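Local structure of paenibacillus xanthan lyase (Paenibacillus, 6F2P) at residues Thr167-Ala179 against Arg190-Leu202. The protein cleaves the polysaccharide xanthan as a family 8 polysaccharide lyase, and binds several calcium ions. Residues are numbered along the deposited sequence; the frame is centred on the assembly and turned at random.
Sequences TGANRLWESQVIA and RVAAGRDGISALL. With CA (calcium ion), chain F.
Ala-179 and Gly-194 bring their backbones to a CA-CA distance of 4.1 Å, where two consecutive, nearly antiparallel helices meet. The axes of helices 168-179 and 190-197 approach to 7.5 Å at a crossing angle of -158°. Glycine matters here: a CB on Gly-194 would clash with Ala-179 CB, and one on Gly-197 with Ser-175 OG. Ser-175 OG, lying against Gly-197, donates to Arg-171 O in its own helix at 2.8 Å; that oxygen also accepts from Ser-175 N, on the opposite face of its carbonyl plane.

Arg-171 makes the polar link. Extended from CG to NE, with CG anti to the backbone N (chi1 179°), it runs across to the other segment, where Arg-171 NE donates to Gly-197 O at 2.8 Å; the bond is bent, at 137° on the hydrogen. Ala-200 CB lies over one face of the guanidinium. NH1 donates to a water that also joins Asp-196 O and Ala-200 N, while NH2 bonds Met-166 O. A leucine here would probably leave Gly-197 O without its direct donor from helix 168-179 and the water with one partner fewer. Beside Arg-171, Leu-172 packs CB on Leu-201 CD1 (3.8 Å) and CD1 on Ile-198 CG2.

Toward the other end, Ile-178 and Arg-190 cross at about a right angle. The bend in the Arg-190 chain turns its guanidinium back over Ile-178, whose CG1 lies 3.7 Å above the guanidinium plane; the nitrogens of Arg-190 reach Ser-181 OG and Gln-161 O.

Glu-174 OE2 binds calcium with Gln-161, Ser-163 and four waters, tying helix 168-184 to the preceding loop. The whole is an antiparallel helical hairpin, closely packed at Gly-194 and Gly-197, in the alpha-helical domain of a family 8 polysaccharide lyase.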
loop_
_atom_site.group_PDB
_atom_site.type_symbol
_atom_site.label_atom_id
_atom_site.label_comp_id
_atom_site.label_asym_id
_atom_site.label_seq_id
_atom_site.Cartn_x
_atom_site.Cartn_y
_atom_site.Cartn_z
ATOM N N THR A 167 -24.245 -3.107 9.005
ATOM C CA THR A 167 -23.015 -2.501 8.505
ATOM C C THR A 167 -22.935 -2.619 7.000
ATOM O O THR A 167 -23.712 -3.354 6.394
ATOM C CB THR A 167 -21.769 -3.184 9.087
ATOM O OG1 THR A 167 -21.680 -4.522 8.586
ATOM C CG2 THR A 167 -21.836 -3.226 10.601
ATOM N N GLY A 168 -21.990 -1.889 6.412
ATOM C CA GLY A 168 -21.745 -1.923 4.981
ATOM C C GLY A 168 -22.980 -1.827 4.103
ATOM O O GLY A 168 -23.854 -0.996 4.338
ATOM N N ALA A 169 -23.058 -2.696 3.100
ATOM C CA ALA A 169 -24.154 -2.648 2.135
ATOM C C ALA A 169 -25.537 -2.951 2.749
ATOM O O ALA A 169 -26.553 -2.426 2.299
ATOM C CB ALA A 169 -23.864 -3.564 0.961
ATOM N N ASN A 170 -25.586 -3.783 3.779
ATOM C CA ASN A 170 -26.859 -4.012 4.445
ATOM C C ASN A 170 -27.369 -2.730 5.066
ATOM O O ASN A 170 -28.573 -2.450 5.065
ATOM C CB ASN A 170 -26.733 -5.077 5.530
ATOM C CG ASN A 170 -26.477 -6.444 4.968
ATOM O OD1 ASN A 170 -26.852 -6.753 3.827
ATOM N ND2 ASN A 170 -25.844 -7.289 5.770
ATOM N N ARG A 171 -26.435 -1.958 5.611
ATOM C CA ARG A 171 -26.788 -0.727 6.282
ATOM C C ARG A 171 -27.322 0.266 5.270
ATOM O O ARG A 171 -28.288 0.982 5.538
ATOM C CB ARG A 171 -25.583 -0.144 6.991
ATOM C CG ARG A 171 -25.885 1.160 7.698
ATOM C CD ARG A 171 -24.714 1.631 8.537
ATOM N NE ARG A 171 -25.127 2.744 9.368
ATOM C CZ ARG A 171 -25.535 2.621 10.626
ATOM N NH1 ARG A 171 -25.914 3.699 11.302
ATOM N NH2 ARG A 171 -25.554 1.427 11.207
ATOM N N LEU A 172 -26.689 0.298 4.103
ATOM C CA LEU A 172 -27.138 1.154 3.018
ATOM C C LEU A 172 -28.564 0.794 2.631
ATOM O O LEU A 172 -29.441 1.660 2.545
ATOM C CB LEU A 172 -26.224 1.001 1.807
ATOM C CG LEU A 172 -26.721 1.678 0.534
ATOM C CD1 LEU A 172 -26.929 3.162 0.771
ATOM C CD2 LEU A 172 -25.725 1.455 -0.584
ATOM N N TRP A 173 -28.788 -0.496 2.411
ATOM C CA TRP A 173 -30.093 -0.977 1.993
ATOM C C TRP A 173 -31.143 -0.747 3.059
ATOM O O TRP A 173 -32.292 -0.444 2.742
ATOM C CB TRP A 173 -30.020 -2.448 1.631
ATOM C CG TRP A 173 -29.128 -2.673 0.481
ATOM C CD1 TRP A 173 -28.913 -1.825 -0.562
ATOM C CD2 TRP A 173 -28.298 -3.814 0.254
ATOM N NE1 TRP A 173 -28.007 -2.369 -1.436
ATOM C CE2 TRP A 173 -27.612 -3.593 -0.958
ATOM C CE3 TRP A 173 -28.071 -5.008 0.957
ATOM C CZ2 TRP A 173 -26.715 -4.525 -1.490
ATOM C CZ3 TRP A 173 -27.173 -5.934 0.429
ATOM C CH2 TRP A 173 -26.508 -5.684 -0.782
ATOM N N GLU A 174 -30.754 -0.908 4.318
ATOM C CA GLU A 174 -31.627 -0.533 5.422
ATOM C C GLU A 174 -32.066 0.905 5.205
ATOM O O GLU A 174 -33.259 1.224 5.264
ATOM C CB GLU A 174 -30.891 -0.638 6.759
ATOM C CG GLU A 174 -30.804 -2.025 7.353
ATOM C CD GLU A 174 -30.032 -2.033 8.661
ATOM O OE1 GLU A 174 -28.893 -1.526 8.688
ATOM O OE2 GLU A 174 -30.562 -2.533 9.671
ATOM N N SER A 175 -31.084 1.755 4.918
ATOM C CA SER A 175 -31.305 3.189 4.817
ATOM C C SER A 175 -32.189 3.530 3.640
ATOM O O SER A 175 -33.109 4.322 3.794
ATOM C CB SER A 175 -29.976 3.955 4.728
ATOM O OG SER A 175 -29.124 3.612 5.805
ATOM N N GLN A 176 -31.913 2.953 2.469
ATOM C CA GLN A 176 -32.787 3.148 1.306
ATOM C C GLN A 176 -34.228 2.722 1.591
ATOM O O GLN A 176 -35.161 3.457 1.304
ATOM C CB GLN A 176 -32.269 2.393 0.075
ATOM C CG GLN A 176 -31.008 2.981 -0.544
ATOM C CD GLN A 176 -30.440 2.125 -1.669
ATOM O OE1 GLN A 176 -30.223 2.609 -2.782
ATOM N NE2 GLN A 176 -30.189 0.848 -1.380
ATOM N N VAL A 177 -34.391 1.529 2.157
ATOM C CA VAL A 177 -35.699 0.970 2.418
ATOM C C VAL A 177 -36.451 1.865 3.374
ATOM O O VAL A 177 -37.625 2.198 3.162
ATOM C CB VAL A 177 -35.591 -0.442 3.016
ATOM C CG1 VAL A 177 -36.869 -0.817 3.710
ATOM C CG2 VAL A 177 -35.282 -1.452 1.913
ATOM N N ILE A 178 -35.752 2.278 4.419
ATOM C CA ILE A 178 -36.347 3.134 5.433
ATOM C C ILE A 178 -36.697 4.511 4.875
ATOM O O ILE A 178 -37.785 5.027 5.114
ATOM C CB ILE A 178 -35.443 3.228 6.664
ATOM C CG1 ILE A 178 -35.584 1.942 7.472
ATOM C CG2 ILE A 178 -35.795 4.429 7.505
ATOM C CD1 ILE A 178 -34.597 1.806 8.581
ATOM N N ALA A 179 -35.792 5.085 4.097
ATOM C CA ALA A 179 -36.034 6.382 3.490
ATOM C C ALA A 179 -37.208 6.342 2.524
ATOM O O ALA A 179 -38.058 7.227 2.534
ATOM C CB ALA A 179 -34.790 6.859 2.776
ATOM N N ARG A 190 -39.244 9.005 9.793
ATOM C CA ARG A 190 -38.776 7.793 9.140
ATOM C C ARG A 190 -37.799 8.137 8.015
ATOM O O ARG A 190 -36.769 7.474 7.863
ATOM C CB ARG A 190 -39.972 6.969 8.635
ATOM C CG ARG A 190 -39.633 5.758 7.796
ATOM C CD ARG A 190 -39.661 4.465 8.579
ATOM N NE ARG A 190 -39.659 3.319 7.670
ATOM C CZ ARG A 190 -39.326 2.078 8.014
ATOM N NH1 ARG A 190 -38.957 1.801 9.260
ATOM N NH2 ARG A 190 -39.361 1.112 7.103
ATOM N N VAL A 191 -38.099 9.183 7.245
ATOM C CA VAL A 191 -37.176 9.626 6.199
ATOM C C VAL A 191 -35.855 10.111 6.799
ATOM O O VAL A 191 -34.769 9.850 6.265
ATOM C CB VAL A 191 -37.758 10.768 5.357
ATOM C CG1 VAL A 191 -36.825 11.100 4.205
ATOM C CG2 VAL A 191 -39.131 10.395 4.830
ATOM N N ALA A 192 -35.946 10.820 7.915
ATOM C CA ALA A 192 -34.749 11.356 8.536
ATOM C C ALA A 192 -33.873 10.210 9.024
ATOM O O ALA A 192 -32.640 10.271 8.926
ATOM C CB ALA A 192 -35.106 12.300 9.672
ATOM N N ALA A 193 -34.511 9.155 9.530
ATOM C CA ALA A 193 -33.767 7.990 9.998
ATOM C C ALA A 193 -33.085 7.349 8.803
ATOM O O ALA A 193 -31.969 6.841 8.909
ATOM C CB ALA A 193 -34.679 6.995 10.710
ATOM N N GLY A 194 -33.755 7.395 7.656
ATOM C CA GLY A 194 -33.176 6.869 6.435
ATOM C C GLY A 194 -31.939 7.650 6.050
ATOM O O GLY A 194 -30.881 7.072 5.810
ATOM N N ARG A 195 -32.082 8.973 5.994
ATOM C CA ARG A 195 -30.975 9.868 5.685
ATOM C C ARG A 195 -29.793 9.628 6.616
ATOM O O ARG A 195 -28.648 9.578 6.173
ATOM C CB ARG A 195 -31.431 11.325 5.791
ATOM C CG ARG A 195 -30.307 12.353 5.668
ATOM C CD ARG A 195 -30.621 13.629 6.452
ATOM N NE ARG A 195 -30.860 13.356 7.869
ATOM C CZ ARG A 195 -31.652 14.085 8.651
ATOM N NH1 ARG A 195 -32.281 15.147 8.161
ATOM N NH2 ARG A 195 -31.818 13.749 9.926
ATOM N N ASP A 196 -30.070 9.463 7.904
ATOM C CA ASP A 196 -28.999 9.354 8.887
ATOM C C ASP A 196 -28.260 8.024 8.800
ATOM O O ASP A 196 -27.110 7.914 9.236
ATOM C CB ASP A 196 -29.527 9.567 10.311
ATOM C CG ASP A 196 -30.026 10.990 10.553
ATOM O OD1 ASP A 196 -29.530 11.930 9.893
ATOM O OD2 ASP A 196 -30.922 11.164 11.406
ATOM N N GLY A 197 -28.912 7.016 8.232
ATOM C CA GLY A 197 -28.350 5.679 8.213
ATOM C C GLY A 197 -27.051 5.561 7.435
ATOM O O GLY A 197 -26.200 4.728 7.768
ATOM N N ILE A 198 -26.876 6.386 6.407
ATOM C CA ILE A 198 -25.678 6.276 5.579
ATOM C C ILE A 198 -24.424 6.992 6.118
ATOM O O ILE A 198 -23.320 6.761 5.614
ATOM C CB ILE A 198 -25.930 6.750 4.139
ATOM C CG1 ILE A 198 -26.192 8.253 4.105
ATOM C CG2 ILE A 198 -27.068 5.962 3.506
ATOM C CD1 ILE A 198 -26.107 8.840 2.709
ATOM N N SER A 199 -24.577 7.852 7.125
ATOM C CA SER A 199 -23.430 8.622 7.627
ATOM C C SER A 199 -22.261 7.727 8.042
ATOM O O SER A 199 -21.114 7.981 7.675
ATOM C CB SER A 199 -23.830 9.553 8.776
ATOM O OG SER A 199 -24.701 10.576 8.320
ATOM N N ALA A 200 -22.558 6.659 8.770
ATOM C CA ALA A 200 -21.517 5.742 9.216
ATOM C C ALA A 200 -20.742 5.097 8.066
ATOM O O ALA A 200 -19.675 4.543 8.290
ATOM C CB ALA A 200 -22.103 4.678 10.128
ATOM N N LEU A 201 -21.271 5.177 6.845
ATOM C CA LEU A 201 -20.610 4.608 5.663
ATOM C C LEU A 201 -19.677 5.592 4.968
ATOM O O LEU A 201 -18.938 5.223 4.055
ATOM C CB LEU A 201 -21.654 4.171 4.629
ATOM C CG LEU A 201 -22.650 3.080 4.987
ATOM C CD1 LEU A 201 -23.650 2.934 3.859
ATOM C CD2 LEU A 201 -21.933 1.774 5.245
ATOM N N LEU A 202 -19.748 6.852 5.369
ATOM C CA LEU A 202 -19.020 7.917 4.683
ATOM C C LEU A 202 -17.523 8.125 5.017
ATOM O O LEU A 202 -16.747 8.429 4.118
ATOM C CB LEU A 202 -19.777 9.242 4.822
ATOM C CG LEU A 202 -21.211 9.277 4.277
ATOM C CD1 LEU A 202 -21.812 10.654 4.470
ATOM C CD2 LEU A 202 -21.265 8.881 2.811
HETATM CA CA CA F . -32.918 -3.090 10.232
HETATM O O HOH W 1 -25.015 6.306 9.866
HETATM O O HOH W 2 -34.109 -2.824 12.371
HETATM O O HOH W 3 -32.004 -4.918 8.707
HETATM O O HOH W 4 -34.460 -4.992 10.451
HETATM O O HOH W 5 -31.920 -4.501 11.773
#